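Local coordinates for smoothened (Xenopus laevis, PDB 5KZZ), which is a Frizzled/Smoothened-family receptor, probably G protein-coupled, that cholesterol activates in Hedgehog signalling, here seen as its extracellular cysteine-rich domain without sterol, at residues 66-69 with 70-74. Numbering follows the deposited sequence.
With ZN (zinc ion), chain F.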
loop_
_atom_site.group_PDB
_atom_site.type_symbol
_atom_site.label_atom_id
_atom_site.label_comp_id
_atom_site.label_asym_id
_atom_site.label_seq_id
_atom_site.Cartn_x
_atom_site.Cartn_y
_atom_site.Cartn_z
ATOM N N ASP A 66 -11.576 -1.749 -6.594
ATOM C CA ASP A 66 -11.240 -3.137 -6.331
ATOM C C ASP A 66 -9.767 -3.417 -6.617
ATOM O O ASP A 66 -9.106 -4.158 -5.870
ATOM C CB ASP A 66 -12.114 -4.084 -7.162
ATOM C CG ASP A 66 -11.983 -5.513 -6.703
ATOM O OD1 ASP A 66 -12.506 -5.811 -5.617
ATOM O OD2 ASP A 66 -11.314 -6.330 -7.366
ATOM N N ALA A 67 -9.252 -2.838 -7.701
ATOM C CA ALA A 67 -7.848 -3.021 -8.050
ATOM C C ALA A 67 -6.901 -2.331 -7.073
ATOM O O ALA A 67 -5.848 -2.859 -6.721
ATOM C CB ALA A 67 -7.600 -2.502 -9.442
ATOM N N ILE A 68 -7.261 -1.123 -6.652
ATOM C CA ILE A 68 -6.323 -0.300 -5.883
ATOM C C ILE A 68 -6.274 -0.667 -4.405
ATOM O O ILE A 68 -5.254 -0.412 -3.748
ATOM C CB ILE A 68 -6.655 1.218 -6.069
ATOM C CG1 ILE A 68 -5.397 2.071 -5.874
ATOM C CG2 ILE A 68 -7.738 1.678 -5.131
ATOM C CD1 ILE A 68 -5.633 3.560 -6.036
ATOM N N ARG A 69 -7.336 -1.278 -3.880
ATOM C CA ARG A 69 -7.341 -1.626 -2.457
ATOM C C ARG A 69 -6.069 -2.373 -1.992
ATOM O O ARG A 69 -5.458 -1.962 -1.014
ATOM C CB ARG A 69 -8.596 -2.443 -2.087
ATOM C CG ARG A 69 -9.884 -1.662 -1.988
ATOM C CD ARG A 69 -11.102 -2.595 -1.976
ATOM N NE ARG A 69 -11.062 -3.514 -0.846
ATOM C CZ ARG A 69 -11.846 -4.573 -0.711
ATOM N NH1 ARG A 69 -12.724 -4.871 -1.658
ATOM N NH2 ARG A 69 -11.744 -5.337 0.368
ATOM N N PRO A 70 -5.656 -3.462 -2.676
ATOM C CA PRO A 70 -4.470 -4.152 -2.163
ATOM C C PRO A 70 -3.204 -3.301 -2.302
ATOM O O PRO A 70 -2.298 -3.475 -1.511
ATOM C CB PRO A 70 -4.397 -5.422 -3.032
ATOM C CG PRO A 70 -5.189 -5.089 -4.266
ATOM C CD PRO A 70 -6.318 -4.255 -3.725
ATOM N N LEU A 71 -3.159 -2.401 -3.280
ATOM C CA LEU A 71 -2.006 -1.516 -3.417
ATOM C C LEU A 71 -1.971 -0.525 -2.254
ATOM O O LEU A 71 -0.922 -0.350 -1.630
ATOM C CB LEU A 71 -2.042 -0.796 -4.781
ATOM C CG LEU A 71 -0.845 0.115 -5.093
ATOM C CD1 LEU A 71 0.419 -0.660 -4.916
ATOM C CD2 LEU A 71 -0.975 0.663 -6.519
ATOM N N LEU A 72 -3.110 0.102 -1.949
ATOM C CA LEU A 72 -3.152 1.028 -0.830
ATOM C C LEU A 72 -2.795 0.325 0.463
ATOM O O LEU A 72 -2.066 0.878 1.285
ATOM C CB LEU A 72 -4.527 1.681 -0.725
ATOM C CG LEU A 72 -4.918 2.634 -1.859
ATOM C CD1 LEU A 72 -6.345 3.124 -1.684
ATOM C CD2 LEU A 72 -3.942 3.808 -1.952
ATOM N N CYS A 73 -3.294 -0.891 0.659
ATOM C CA CYS A 73 -2.956 -1.597 1.876
ATOM C C CYS A 73 -1.469 -1.969 1.957
ATOM O O CYS A 73 -0.873 -1.916 3.029
ATOM C CB CYS A 73 -3.856 -2.814 2.004
ATOM S SG CYS A 73 -5.602 -2.328 2.326
ATOM N N ALA A 74 -0.873 -2.316 0.816
ATOM C CA ALA A 74 0.546 -2.645 0.764
ATOM C C ALA A 74 1.443 -1.434 1.030
ATOM O O ALA A 74 2.580 -1.595 1.443
ATOM C CB ALA A 74 0.884 -3.281 -0.587
HETATM ZN ZN ZN F . -12.339 -7.709 -5.085
#
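The puckered pyrrolidine ring of P70 packs against the preceding helical turn, among D66, A67, I68 and R69. Its CD lies 3.5 Å from D66 O and 3.3 Å from A67 O. A proline nitrogen has no hydrogen to give, so D66 O meets ring carbon in place of a backbone donor, and the helix is kinked here. The flat carboxylate of D66 binds zinc through OD1 at 2.0 Å; OD2 stays at 2.9 Å from the metal. L71 N is 4.4 Å from A67 O, so the regular bonds resume at L72. L72 N donates to I68 O at 2.8 Å, nearly straight at 170°. C73 N donates to R69 O, and A74 N to P70 O. On the buried side I68 CG2 touches L72 CD1 at 4.0 Å, and the two side chains cross obliquely. Both also pack on W55 of helix 45-55. L71 faces helix 90-97 through L92 and T96. The R69 chain bends at chi3 (60°), and its NH2 makes a weak hydrogen bond to S27 OG. The C73-C24 disulfide ties this proline-kinked helix 62-76 into the disulfide-rich Frizzled-type cysteine-rich domain.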